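Local coordinates for hypothetical protein PurS (Thermus thermophilus, PDB 2DGB) that is a small alpha/beta protein of the PurS family, of unassigned function, with two helices, a three-stranded antiparallel sheet and a two-chain assembly, at residues R3-L8 with E45-A50; E58-M63 with Y75-L80; D18-A23 with V38-V43; I10-G15 with V71-A76. All coordinates share one frame; numbering follows the deposited sequence.

Interaction 1 of 4, residues R3-L8 with E45-A50; sequences RYQATL and EIVFPA
Tyr4, Ala6, Ile46 and Phe48 form the tight, buried side of this strand pairing. Phe48 CG stands between its backbone N and carbonyl carbon (chi1 67°), which swings the ring toward the partner strand. Tyr4 CB lies over one face of that ring, 4.1 Å from Phe48 CE2, while Ala6 CB approaches the ring edge, 3.8 Å from the same Phe48 CE2. Tyr4 CE2 comes to 3.5 Å from Ala50 CB, and Ala50 O lies at the Tyr4 ring edge, in its plane. Farther along, Leu8 CD1 touches Ile46 CD1 at 3.6 Å. Strands 3-12 and 37-49 are antiparallel neighbours in the three-stranded sheet, and helix 53-67 packs on this face. Tyr4 with Phe48, and Ala6 with Ile46, are hydrogen-bonded pairs with two backbone bonds each. The other face is more polar and partly open to solvent at Arg3, Gln5 and Glu45, although Thr7 and Val47 on it are buried. Glu45 bends at chi2 (-64°), bringing OE1 to two donors: Thr7 OG1 at 2.7 Å on the syn lone pair, and Gln5 NE2 at 3.0 Å from above the carboxylate plane, a bent bond (139° at H). Arg3 NH1 passes Val47 CG1 obliquely and forms a salt bridge with Glu36 of the second subunit.

Interaction 2 of 4, residues E58-M63 with Y75-L80; sequences EKAKAM and YALEAL
Leu77 of strand 73-83 meets both Ala60 and Lys61 of helix 53-67. Its CG stands anti to the backbone N (chi1 -177°), which sends the branch out toward the helix. Leu77 CB is still too far back to touch, 4.7 Å from Lys61 CG, and Leu77 CG closes to 4.3 Å from Ala60 CB. Both methyls then meet the alanine from the same side: Leu77 CD1 is 3.8 Å from Ala60 CB, and Leu77 CD2 is 3.6 Å from it. The same Leu77 CD2 meets Lys61 CG at 4.2 Å, the two side chains crossing at about a right angle. Lys61 then bends at chi2, chi3 and chi4, and its amine leads away from the strand. Helix and strand come close here, segment axes 8.5 Å apart, consistent with the small Ala60 at the contact. Helix 53-67 is the connection of a beta-alpha-beta crossover: it joins strand 37-49 to the parallel strand 73-83 at the other edge of the sheet, passing over central strand 3-12, where Ala60, Leu77 and Leu80 all pack on Ala6. Just after Leu77, Glu78 and Ala79 both face Thr7 in a classic beta bulge, beyond which Leu80 points back to the helix and touches Ala60 lightly through CD1. At the near end, the Tyr75 ring meets the carbonyl of Lys61 obliquely, with Tyr75 CZ 3.4 Å from Lys61 O, and its side chain also packs on Ala65 one helical turn further along.

Interaction 3 of 4, residues D18-A23 with V38-V43; sequences DPQGRA and VRVGKV
Gly21 and Val38 bring helix 19-30 and strand 37-49 together with only 4.8 Å between their CA atoms, the segment axes being inclined at 131°. Having no side chain, Gly21 can set its CA directly against the strand, where it makes a CA-H...O contact with Val38 O at 3.4 Å. Val40 CG2 packs on the same Gly21 CA at 3.8 Å and, more loosely, on Gln20 CG. Asp18 occupies the N-cap position, and its two carboxylate oxygens divide the work. Asp18 OD1 accepts from Gly21 N at 2.8 Å, the capping bond, which arrives from above the carboxylate plane. Asp18 OD2 uses its syn lone pair to accept from Val40 N at 2.7 Å. A water donates both to Asp18 OD1 and to Val40 O, adding a second link to the strand. Arg39 folds back through bends at chi2 (-65°) and chi3 (-76°) and lays one guanidinium face over Asp18 CB, 3.4 Å from Arg39 NH1; its NH2 bonds to Ile16 O. Strand residues 38-43 also pair with a strand of the second subunit, which carries the sheet across the interface. Asp18 is buried, yet both its oxygens have donors; the amide groups of the helix start and the charge of Arg39, near OD2 but beyond salt-bridge distance, would probably favour its ionised form.

Interaction 4 of 4, residues I10-G15 with V71-A76; sequences IELKKG and VMEVYA
Ile10 and Tyr75 begin the pairing as a non-hydrogen-bonded antiparallel pair, with Ile10 CG1 4.3 Å from Tyr75 CB. The other branch of Ile10, CG2, presses on the end of Glu73, 3.6 Å from Glu73 OE2. That glutamate, extended beyond CG, runs across the strand direction, which brings its carboxylate to Ile10 CG2; its OE1 accepts from Asn69 N, which ties the carboxylate to the turn before the strand. Glu11 is next and forms the hydrogen-bonded pair with Val74: Glu11 N donates to Val74 O at 3.0 Å and Val74 N to Glu11 O at 2.9 Å. Glu73 CB also crowds in on Glu11 O. At Leu12 the pairing with Glu73 lacks backbone bonds and the side chains diverge, leaving a loose touch between Leu12 CD2 and Glu73 CG at 4.2 Å. Lys13, already past the strand, is still held by its backbone: Lys13 N donates to Met72 O at 2.9 Å, from 40° above the carbonyl plane. Its side chain is fully extended beyond CG and runs across the partner. Lys13 CG is squeezed against Val74 CG1 at 3.4 Å, a tight carbon contact; Lys13 CE then passes Glu73 O at 3.3 Å, and NZ bonds to Pro70 O. The pairing joins central strand 3-12 to edge strand 73-83. Around it, Ile10 packs on Leu67 at the end of helix 53-67 and on Lys42 and Leu44 of strand 37-49, while Leu12 rests on Arg39 of that strand and on Asp18, just ahead of helix 19-30.

From the N terminus, strand 3-12 opens interaction 1 with its first half and interaction 4 with its second. Segment 18-23 then opens interaction 3, which closes first, at 38-43, and so nests within the loops of interactions 1 and 4. Interaction 1 closes next, at 45-50, bonding the first two strands of the sheet. Only afterwards does helix 53-67 open interaction 2. Interaction 4 closes at 71-76, so it crosses interaction 1, and interaction 2 ends on the same strand, sharing Tyr75 and Ala76 with it. Interactions 1 and 4 fix the central strand between its two neighbours, while 2 and 3 dock one helix each. A backbone bond from Ile10 N to Lys42 O joins interactions 4 and 3.

Interaction 1 of 4, residues R3-L8 with E45-A50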
loop_
_atom_site.group_PDB
_atom_site.type_symbol
_atom_site.label_atom_id
_atom_site.label_comp_id
_atom_site.label_asym_id
_atom_site.label_seq_id
_atom_site.Cartn_x
_atom_site.Cartn_y
_atom_site.Cartn_z
ATOM N N ARG A 3 -21.343 2.357 -6.012
ATOM C CA ARG A 3 -19.901 2.367 -6.250
ATOM C C ARG A 3 -19.097 2.294 -4.951
ATOM O O ARG A 3 -19.512 2.835 -3.926
ATOM C CB ARG A 3 -19.496 3.626 -7.021
ATOM C CG ARG A 3 -19.926 3.665 -8.475
ATOM C CD ARG A 3 -19.139 4.755 -9.189
ATOM N NE ARG A 3 -19.108 5.945 -8.360
ATOM C CZ ARG A 3 -18.119 6.827 -8.328
ATOM N NH1 ARG A 3 -17.050 6.671 -9.093
ATOM N NH2 ARG A 3 -18.197 7.853 -7.496
ATOM N N TYR A 4 -17.935 1.644 -5.014
ATOM C CA TYR A 4 -17.068 1.479 -3.845
ATOM C C TYR A 4 -15.590 1.659 -4.189
ATOM O O TYR A 4 -15.185 1.528 -5.341
ATOM C CB TYR A 4 -17.245 0.072 -3.258
ATOM C CG TYR A 4 -18.673 -0.283 -2.907
ATOM C CD1 TYR A 4 -19.160 -0.100 -1.617
ATOM C CD2 TYR A 4 -19.549 -0.763 -3.882
ATOM C CE1 TYR A 4 -20.490 -0.381 -1.301
ATOM C CE2 TYR A 4 -20.876 -1.043 -3.580
ATOM C CZ TYR A 4 -21.341 -0.848 -2.290
ATOM O OH TYR A 4 -22.664 -1.095 -1.998
ATOM N N GLN A 5 -14.786 1.959 -3.182
ATOM C CA GLN A 5 -13.358 2.087 -3.396
ATOM C C GLN A 5 -12.688 1.198 -2.366
ATOM O O GLN A 5 -12.912 1.335 -1.164
ATOM C CB GLN A 5 -12.866 3.526 -3.226
ATOM C CG GLN A 5 -11.372 3.656 -3.536
ATOM C CD GLN A 5 -10.808 5.017 -3.192
ATOM O OE1 GLN A 5 -11.335 6.045 -3.608
ATOM N NE2 GLN A 5 -9.720 5.029 -2.430
ATOM N N ALA A 6 -11.880 0.268 -2.852
ATOM C CA ALA A 6 -11.177 -0.658 -1.984
ATOM C C ALA A 6 -9.695 -0.326 -1.982
ATOM O O ALA A 6 -9.119 -0.017 -3.029
ATOM C CB ALA A 6 -11.391 -2.088 -2.471
ATOM N N THR A 7 -9.095 -0.356 -0.798
ATOM C CA THR A 7 -7.667 -0.107 -0.656
ATOM C C THR A 7 -7.041 -1.475 -0.396
ATOM O O THR A 7 -7.122 -2.011 0.715
ATOM C CB THR A 7 -7.357 0.824 0.528
ATOM O OG1 THR A 7 -8.001 2.087 0.324
ATOM C CG2 THR A 7 -5.848 1.057 0.635
ATOM N N LEU A 8 -6.438 -2.042 -1.435
ATOM C CA LEU A 8 -5.813 -3.356 -1.348
ATOM C C LEU A 8 -4.299 -3.299 -1.294
ATOM O O LEU A 8 -3.654 -2.697 -2.154
ATOM C CB LEU A 8 -6.216 -4.217 -2.547
ATOM C CG LEU A 8 -7.556 -4.952 -2.536
ATOM C CD1 LEU A 8 -7.976 -5.257 -3.964
ATOM C CD2 LEU A 8 -7.439 -6.235 -1.724
ATOM N N GLU A 45 -5.792 1.254 -5.216
ATOM C CA GLU A 45 -7.039 1.924 -4.852
ATOM C C GLU A 45 -7.957 1.577 -6.013
ATOM O O GLU A 45 -7.778 2.077 -7.126
ATOM C CB GLU A 45 -6.861 3.442 -4.783
ATOM C CG GLU A 45 -5.843 3.934 -3.755
ATOM C CD GLU A 45 -6.235 3.621 -2.313
ATOM O OE1 GLU A 45 -7.376 3.168 -2.085
ATOM O OE2 GLU A 45 -5.397 3.838 -1.407
ATOM N N ILE A 46 -8.931 0.714 -5.754
ATOM C CA ILE A 46 -9.836 0.268 -6.796
ATOM C C ILE A 46 -11.272 0.759 -6.631
ATOM O O ILE A 46 -11.928 0.476 -5.623
ATOM C CB ILE A 46 -9.855 -1.275 -6.862
ATOM C CG1 ILE A 46 -8.422 -1.814 -6.911
ATOM C CG2 ILE A 46 -10.660 -1.737 -8.071
ATOM C CD1 ILE A 46 -8.336 -3.324 -7.039
ATOM N N VAL A 47 -11.744 1.502 -7.627
ATOM C CA VAL A 47 -13.117 1.999 -7.646
ATOM C C VAL A 47 -13.857 1.010 -8.540
ATOM O O VAL A 47 -13.468 0.783 -9.697
ATOM C CB VAL A 47 -13.200 3.423 -8.249
ATOM C CG1 VAL A 47 -14.656 3.871 -8.350
ATOM C CG2 VAL A 47 -12.399 4.397 -7.380
ATOM N N PHE A 48 -14.914 0.410 -7.998
ATOM C CA PHE A 48 -15.673 -0.592 -8.728
ATOM C C PHE A 48 -17.113 -0.670 -8.216
ATOM O O PHE A 48 -17.407 -0.215 -7.113
ATOM C CB PHE A 48 -15.000 -1.947 -8.540
ATOM C CG PHE A 48 -15.060 -2.454 -7.125
ATOM C CD1 PHE A 48 -15.975 -3.440 -6.766
ATOM C CD2 PHE A 48 -14.226 -1.923 -6.145
ATOM C CE1 PHE A 48 -16.060 -3.892 -5.447
ATOM C CE2 PHE A 48 -14.303 -2.367 -4.820
ATOM C CZ PHE A 48 -15.223 -3.354 -4.473
ATOM N N PRO A 49 -18.016 -1.284 -9.001
ATOM C CA PRO A 49 -19.433 -1.432 -8.644
ATOM C C PRO A 49 -19.769 -2.726 -7.909
ATOM O O PRO A 49 -19.074 -3.739 -8.053
ATOM C CB PRO A 49 -20.118 -1.381 -10.001
ATOM C CG PRO A 49 -19.186 -2.207 -10.823
ATOM C CD PRO A 49 -17.806 -1.675 -10.410
ATOM N N ALA A 50 -20.852 -2.687 -7.134
ATOM C CA ALA A 50 -21.312 -3.857 -6.387
ATOM C C ALA A 50 -22.748 -3.627 -5.915
ATOM O O ALA A 50 -23.168 -2.488 -5.722
ATOM C CB ALA A 50 -20.397 -4.117 -5.188
#

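Interaction 2 of 4, residues E58-M63 with Y75-L80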
loop_
_atom_site.group_PDB
_atom_site.type_symbol
_atom_site.label_atom_id
_atom_site.label_comp_id
_atom_site.label_asym_id
_atom_site.label_seq_id
_atom_site.Cartn_x
_atom_site.Cartn_y
_atom_site.Cartn_z
ATOM N N GLU A 58 -16.744 -8.754 -0.716
ATOM C CA GLU A 58 -16.448 -10.023 -1.363
ATOM C C GLU A 58 -15.687 -9.811 -2.658
ATOM O O GLU A 58 -14.731 -10.536 -2.946
ATOM C CB GLU A 58 -17.741 -10.789 -1.656
ATOM C CG GLU A 58 -17.509 -12.176 -2.218
ATOM C CD GLU A 58 -18.804 -12.931 -2.442
ATOM O OE1 GLU A 58 -18.750 -14.153 -2.695
ATOM O OE2 GLU A 58 -19.874 -12.295 -2.368
ATOM N N LYS A 59 -16.123 -8.830 -3.448
ATOM C CA LYS A 59 -15.456 -8.531 -4.711
ATOM C C LYS A 59 -14.050 -8.005 -4.455
ATOM O O LYS A 59 -13.112 -8.340 -5.181
ATOM C CB LYS A 59 -16.237 -7.487 -5.509
ATOM C CG LYS A 59 -17.543 -7.988 -6.095
ATOM C CD LYS A 59 -18.192 -6.911 -6.951
ATOM C CE LYS A 59 -19.360 -7.460 -7.750
ATOM N NZ LYS A 59 -19.842 -6.453 -8.736
ATOM N N ALA A 60 -13.904 -7.172 -3.429
ATOM C CA ALA A 60 -12.593 -6.616 -3.104
ATOM C C ALA A 60 -11.590 -7.733 -2.798
ATOM O O ALA A 60 -10.477 -7.739 -3.321
ATOM C CB ALA A 60 -12.701 -5.683 -1.919
ATOM N N LYS A 61 -11.988 -8.674 -1.948
ATOM C CA LYS A 61 -11.107 -9.777 -1.593
ATOM C C LYS A 61 -10.860 -10.715 -2.776
ATOM O O LYS A 61 -9.815 -11.370 -2.845
ATOM C CB LYS A 61 -11.680 -10.567 -0.412
ATOM C CG LYS A 61 -11.924 -9.731 0.844
ATOM C CD LYS A 61 -11.663 -10.529 2.120
ATOM C CE LYS A 61 -12.461 -11.830 2.165
ATOM N NZ LYS A 61 -13.932 -11.599 2.158
ATOM N N ALA A 62 -11.813 -10.781 -3.703
ATOM C CA ALA A 62 -11.669 -11.645 -4.874
ATOM C C ALA A 62 -10.616 -11.067 -5.816
ATOM O O ALA A 62 -9.861 -11.804 -6.457
ATOM C CB ALA A 62 -13.004 -11.778 -5.609
HETATM N N MSE A 63 -10.573 -9.743 -5.900
HETATM C CA MSE A 63 -9.608 -9.081 -6.766
HETATM C C MSE A 63 -8.212 -9.193 -6.149
HETATM O O MSE A 63 -7.218 -9.334 -6.855
HETATM C CB MSE A 63 -10.021 -7.620 -6.985
HETATM C CG MSE A 63 -11.410 -7.495 -7.609
HETATM SE SE MSE A 63 -11.928 -5.690 -8.066
HETATM C CE MSE A 63 -12.404 -5.059 -6.305
ATOM N N TYR A 75 -2.468 -10.681 0.154
ATOM C CA TYR A 75 -3.180 -9.425 -0.027
ATOM C C TYR A 75 -3.935 -9.123 1.247
ATOM O O TYR A 75 -4.194 -10.016 2.055
ATOM C CB TYR A 75 -4.158 -9.510 -1.209
ATOM C CG TYR A 75 -5.292 -10.499 -1.024
ATOM C CD1 TYR A 75 -6.487 -10.128 -0.401
ATOM C CD2 TYR A 75 -5.169 -11.810 -1.474
ATOM C CE1 TYR A 75 -7.534 -11.046 -0.238
ATOM C CE2 TYR A 75 -6.202 -12.733 -1.315
ATOM C CZ TYR A 75 -7.379 -12.349 -0.702
ATOM O OH TYR A 75 -8.398 -13.275 -0.580
ATOM N N ALA A 76 -4.279 -7.858 1.429
ATOM C CA ALA A 76 -5.023 -7.444 2.604
ATOM C C ALA A 76 -5.931 -6.284 2.224
ATOM O O ALA A 76 -5.475 -5.305 1.626
ATOM C CB ALA A 76 -4.061 -7.017 3.706
ATOM N N LEU A 77 -7.215 -6.404 2.546
ATOM C CA LEU A 77 -8.158 -5.331 2.254
ATOM C C LEU A 77 -8.004 -4.339 3.401
ATOM O O LEU A 77 -8.582 -4.522 4.474
ATOM C CB LEU A 77 -9.592 -5.874 2.198
ATOM C CG LEU A 77 -10.694 -4.872 1.831
ATOM C CD1 LEU A 77 -10.316 -4.106 0.560
ATOM C CD2 LEU A 77 -12.009 -5.616 1.645
ATOM N N GLU A 78 -7.204 -3.304 3.171
ATOM C CA GLU A 78 -6.925 -2.292 4.180
ATOM C C GLU A 78 -8.119 -1.394 4.511
ATOM O O GLU A 78 -8.278 -0.963 5.653
ATOM C CB GLU A 78 -5.742 -1.441 3.725
ATOM C CG GLU A 78 -5.269 -0.408 4.729
ATOM C CD GLU A 78 -4.752 -1.029 6.014
ATOM O OE1 GLU A 78 -4.272 -2.184 5.966
ATOM O OE2 GLU A 78 -4.811 -0.355 7.066
ATOM N N ALA A 79 -8.947 -1.106 3.509
ATOM C CA ALA A 79 -10.124 -0.265 3.708
ATOM C C ALA A 79 -11.123 -0.473 2.575
ATOM O O ALA A 79 -10.774 -0.991 1.516
ATOM C CB ALA A 79 -9.717 1.203 3.779
ATOM N N LEU A 80 -12.367 -0.066 2.813
ATOM C CA LEU A 80 -13.428 -0.192 1.823
ATOM C C LEU A 80 -14.517 0.826 2.154
ATOM O O LEU A 80 -15.049 0.847 3.266
ATOM C CB LEU A 80 -14.022 -1.602 1.846
ATOM C CG LEU A 80 -15.169 -1.872 0.866
ATOM C CD1 LEU A 80 -14.634 -1.890 -0.557
ATOM C CD2 LEU A 80 -15.831 -3.195 1.198
#

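Interaction 3 of 4, residues D18-A23 with V38-V43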
loop_
_atom_site.group_PDB
_atom_site.type_symbol
_atom_site.label_atom_id
_atom_site.label_comp_id
_atom_site.label_asym_id
_atom_site.label_seq_id
_atom_site.Cartn_x
_atom_site.Cartn_y
_atom_site.Cartn_z
ATOM N N ASP A 18 13.297 -9.382 -0.433
ATOM C CA ASP A 18 12.815 -8.078 -0.891
ATOM C C ASP A 18 14.002 -7.133 -1.106
ATOM O O ASP A 18 14.319 -6.315 -0.238
ATOM C CB ASP A 18 11.865 -7.475 0.152
ATOM C CG ASP A 18 11.238 -6.165 -0.308
ATOM O OD1 ASP A 18 11.725 -5.569 -1.292
ATOM O OD2 ASP A 18 10.259 -5.721 0.329
ATOM N N PRO A 19 14.659 -7.220 -2.275
ATOM C CA PRO A 19 15.812 -6.363 -2.571
ATOM C C PRO A 19 15.551 -4.860 -2.482
ATOM O O PRO A 19 16.377 -4.116 -1.961
ATOM C CB PRO A 19 16.225 -6.807 -3.980
ATOM C CG PRO A 19 14.946 -7.307 -4.574
ATOM C CD PRO A 19 14.328 -8.072 -3.432
ATOM N N GLN A 20 14.413 -4.411 -2.991
ATOM C CA GLN A 20 14.099 -2.992 -2.937
ATOM C C GLN A 20 14.024 -2.551 -1.473
ATOM O O GLN A 20 14.588 -1.523 -1.097
ATOM C CB GLN A 20 12.773 -2.715 -3.660
ATOM C CG GLN A 20 12.391 -1.243 -3.727
ATOM C CD GLN A 20 13.504 -0.366 -4.288
ATOM O OE1 GLN A 20 14.158 -0.719 -5.271
ATOM N NE2 GLN A 20 13.709 0.793 -3.672
ATOM N N GLY A 21 13.341 -3.343 -0.650
ATOM C CA GLY A 21 13.226 -3.012 0.762
ATOM C C GLY A 21 14.599 -2.945 1.415
ATOM O O GLY A 21 14.865 -2.083 2.255
ATOM N N ARG A 22 15.482 -3.855 1.024
ATOM C CA ARG A 22 16.825 -3.874 1.583
ATOM C C ARG A 22 17.588 -2.627 1.155
ATOM O O ARG A 22 18.326 -2.045 1.950
ATOM C CB ARG A 22 17.551 -5.148 1.147
ATOM C CG ARG A 22 17.043 -6.383 1.884
ATOM C CD ARG A 22 17.351 -7.675 1.148
ATOM N NE ARG A 22 16.945 -8.847 1.924
ATOM C CZ ARG A 22 17.734 -9.502 2.771
ATOM N NH1 ARG A 22 17.265 -10.554 3.434
ATOM N NH2 ARG A 22 18.997 -9.124 2.943
ATOM N N ALA A 23 17.398 -2.210 -0.094
ATOM C CA ALA A 23 18.067 -1.013 -0.600
ATOM C C ALA A 23 17.594 0.221 0.177
ATOM O O ALA A 23 18.391 1.108 0.492
ATOM C CB ALA A 23 17.780 -0.835 -2.096
ATOM N N VAL A 38 12.470 -2.839 6.210
ATOM C CA VAL A 38 11.594 -2.182 5.250
ATOM C C VAL A 38 11.086 -3.239 4.264
ATOM O O VAL A 38 11.879 -3.970 3.681
ATOM C CB VAL A 38 12.349 -1.098 4.447
ATOM C CG1 VAL A 38 11.403 -0.434 3.452
ATOM C CG2 VAL A 38 12.943 -0.060 5.394
ATOM N N ARG A 39 9.771 -3.343 4.102
ATOM C CA ARG A 39 9.196 -4.290 3.145
ATOM C C ARG A 39 8.416 -3.415 2.180
ATOM O O ARG A 39 7.554 -2.640 2.602
ATOM C CB ARG A 39 8.256 -5.287 3.829
ATOM C CG ARG A 39 8.938 -6.236 4.797
ATOM C CD ARG A 39 9.919 -7.167 4.086
ATOM N NE ARG A 39 9.249 -8.242 3.352
ATOM C CZ ARG A 39 9.884 -9.274 2.799
ATOM N NH1 ARG A 39 11.206 -9.367 2.893
ATOM N NH2 ARG A 39 9.202 -10.229 2.172
ATOM N N VAL A 40 8.733 -3.518 0.895
ATOM C CA VAL A 40 8.079 -2.701 -0.118
ATOM C C VAL A 40 7.039 -3.492 -0.885
ATOM O O VAL A 40 7.329 -4.555 -1.443
ATOM C CB VAL A 40 9.109 -2.115 -1.119
ATOM C CG1 VAL A 40 8.398 -1.307 -2.194
ATOM C CG2 VAL A 40 10.104 -1.234 -0.379
ATOM N N GLY A 41 5.820 -2.968 -0.891
ATOM C CA GLY A 41 4.739 -3.622 -1.589
ATOM C C GLY A 41 4.021 -2.625 -2.470
ATOM O O GLY A 41 4.506 -1.516 -2.710
ATOM N N LYS A 42 2.858 -3.018 -2.961
ATOM C CA LYS A 42 2.081 -2.139 -3.810
ATOM C C LYS A 42 0.707 -1.925 -3.191
ATOM O O LYS A 42 0.172 -2.808 -2.520
ATOM C CB LYS A 42 1.932 -2.758 -5.206
ATOM C CG LYS A 42 0.951 -3.910 -5.260
ATOM C CD LYS A 42 1.043 -4.691 -6.574
ATOM C CE LYS A 42 2.278 -5.590 -6.616
ATOM N NZ LYS A 42 2.214 -6.586 -7.728
ATOM N N VAL A 43 0.158 -0.734 -3.382
ATOM C CA VAL A 43 -1.180 -0.445 -2.887
ATOM C C VAL A 43 -2.027 -0.141 -4.116
ATOM O O VAL A 43 -1.591 0.587 -5.020
ATOM C CB VAL A 43 -1.216 0.770 -1.904
ATOM C CG1 VAL A 43 -0.667 2.028 -2.569
ATOM C CG2 VAL A 43 -2.661 1.012 -1.433
HETATM O O HOH W 1 9.658 -5.040 -3.103
#

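Interaction 4 of 4, residues I10-G15 with V71-A76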
loop_
_atom_site.group_PDB
_atom_site.type_symbol
_atom_site.label_atom_id
_atom_site.label_comp_id
_atom_site.label_asym_id
_atom_site.label_seq_id
_atom_site.Cartn_x
_atom_site.Cartn_y
_atom_site.Cartn_z
ATOM N N ILE A 10 -0.824 -5.411 -1.486
ATOM C CA ILE A 10 -0.306 -6.675 -1.996
ATOM C C ILE A 10 1.172 -6.675 -1.643
ATOM O O ILE A 10 1.968 -5.915 -2.201
ATOM C CB ILE A 10 -0.525 -6.802 -3.526
ATOM C CG1 ILE A 10 -2.036 -6.826 -3.824
ATOM C CG2 ILE A 10 0.125 -8.070 -4.042
ATOM C CD1 ILE A 10 -2.392 -6.895 -5.307
ATOM N N GLU A 11 1.534 -7.518 -0.686
ATOM C CA GLU A 11 2.909 -7.560 -0.232
ATOM C C GLU A 11 3.490 -8.964 -0.333
ATOM O O GLU A 11 2.762 -9.947 -0.471
ATOM C CB GLU A 11 2.974 -7.056 1.214
ATOM C CG GLU A 11 2.068 -5.845 1.472
ATOM C CD GLU A 11 2.191 -5.282 2.882
ATOM O OE1 GLU A 11 2.381 -6.066 3.833
ATOM O OE2 GLU A 11 2.083 -4.049 3.040
ATOM N N LEU A 12 4.812 -9.031 -0.263
ATOM C CA LEU A 12 5.542 -10.288 -0.337
ATOM C C LEU A 12 5.386 -11.058 0.965
ATOM O O LEU A 12 5.358 -10.460 2.035
ATOM C CB LEU A 12 7.025 -10.001 -0.558
ATOM C CG LEU A 12 7.355 -9.148 -1.781
ATOM C CD1 LEU A 12 8.817 -8.752 -1.752
ATOM C CD2 LEU A 12 7.021 -9.926 -3.035
ATOM N N LYS A 13 5.284 -12.380 0.881
ATOM C CA LYS A 13 5.173 -13.183 2.091
ATOM C C LYS A 13 6.515 -13.086 2.806
ATOM O O LYS A 13 7.550 -12.861 2.168
ATOM C CB LYS A 13 4.875 -14.643 1.750
ATOM C CG LYS A 13 3.458 -14.886 1.258
ATOM C CD LYS A 13 3.173 -16.375 1.079
ATOM C CE LYS A 13 1.766 -16.609 0.544
ATOM N NZ LYS A 13 1.480 -18.060 0.341
ATOM N N LYS A 14 6.509 -13.235 4.126
ATOM C CA LYS A 14 7.763 -13.162 4.858
ATOM C C LYS A 14 8.591 -14.357 4.398
ATOM O O LYS A 14 8.055 -15.442 4.150
ATOM C CB LYS A 14 7.525 -13.220 6.368
ATOM C CG LYS A 14 7.101 -14.582 6.890
ATOM C CD LYS A 14 7.100 -14.598 8.417
ATOM C CE LYS A 14 6.955 -16.014 8.943
ATOM N NZ LYS A 14 8.013 -16.900 8.369
ATOM N N GLY A 15 9.895 -14.157 4.271
ATOM C CA GLY A 15 10.748 -15.235 3.806
ATOM C C GLY A 15 11.153 -14.959 2.372
ATOM O O GLY A 15 12.214 -15.392 1.924
ATOM N N VAL A 71 1.638 -18.017 -4.280
ATOM C CA VAL A 71 2.760 -18.595 -3.565
ATOM C C VAL A 71 3.727 -17.593 -2.942
ATOM O O VAL A 71 4.328 -17.871 -1.908
ATOM C CB VAL A 71 3.559 -19.536 -4.488
ATOM C CG1 VAL A 71 4.743 -20.115 -3.734
ATOM C CG2 VAL A 71 2.654 -20.654 -5.000
HETATM N N MSE A 72 3.856 -16.417 -3.542
HETATM C CA MSE A 72 4.809 -15.441 -3.034
HETATM C C MSE A 72 4.299 -14.149 -2.427
HETATM O O MSE A 72 5.083 -13.389 -1.869
HETATM C CB MSE A 72 5.797 -15.099 -4.135
HETATM C CG MSE A 72 6.686 -16.256 -4.506
HETATM SE SE MSE A 72 7.792 -15.754 -5.978
HETATM C CE MSE A 72 8.772 -14.314 -5.137
ATOM N N GLU A 73 3.004 -13.894 -2.538
ATOM C CA GLU A 73 2.433 -12.678 -1.987
ATOM C C GLU A 73 1.179 -12.974 -1.185
ATOM O O GLU A 73 0.625 -14.069 -1.246
ATOM C CB GLU A 73 2.058 -11.703 -3.106
ATOM C CG GLU A 73 3.199 -11.259 -3.992
ATOM C CD GLU A 73 2.725 -10.350 -5.102
ATOM O OE1 GLU A 73 1.800 -10.743 -5.839
ATOM O OE2 GLU A 73 3.270 -9.243 -5.236
ATOM N N VAL A 74 0.747 -11.970 -0.437
ATOM C CA VAL A 74 -0.464 -12.042 0.362
ATOM C C VAL A 74 -1.142 -10.696 0.145
ATOM O O VAL A 74 -0.467 -9.681 -0.053
ATOM C CB VAL A 74 -0.159 -12.212 1.867
ATOM C CG1 VAL A 74 0.479 -13.575 2.123
ATOM C CG2 VAL A 74 0.754 -11.098 2.339
ATOM N N TYR A 75 -2.468 -10.681 0.154
ATOM C CA TYR A 75 -3.180 -9.425 -0.027
ATOM C C TYR A 75 -3.935 -9.123 1.247
ATOM O O TYR A 75 -4.194 -10.016 2.055
ATOM C CB TYR A 75 -4.158 -9.510 -1.209
ATOM C CG TYR A 75 -5.292 -10.499 -1.024
ATOM C CD1 TYR A 75 -6.487 -10.128 -0.401
ATOM C CD2 TYR A 75 -5.169 -11.810 -1.474
ATOM C CE1 TYR A 75 -7.534 -11.046 -0.238
ATOM C CE2 TYR A 75 -6.202 -12.733 -1.315
ATOM C CZ TYR A 75 -7.379 -12.349 -0.702
ATOM O OH TYR A 75 -8.398 -13.275 -0.580
ATOM N N ALA A 76 -4.279 -7.858 1.429
ATOM C CA ALA A 76 -5.023 -7.444 2.604
ATOM C C ALA A 76 -5.931 -6.284 2.224
ATOM O O ALA A 76 -5.475 -5.305 1.626
ATOM C CB ALA A 76 -4.061 -7.017 3.706
#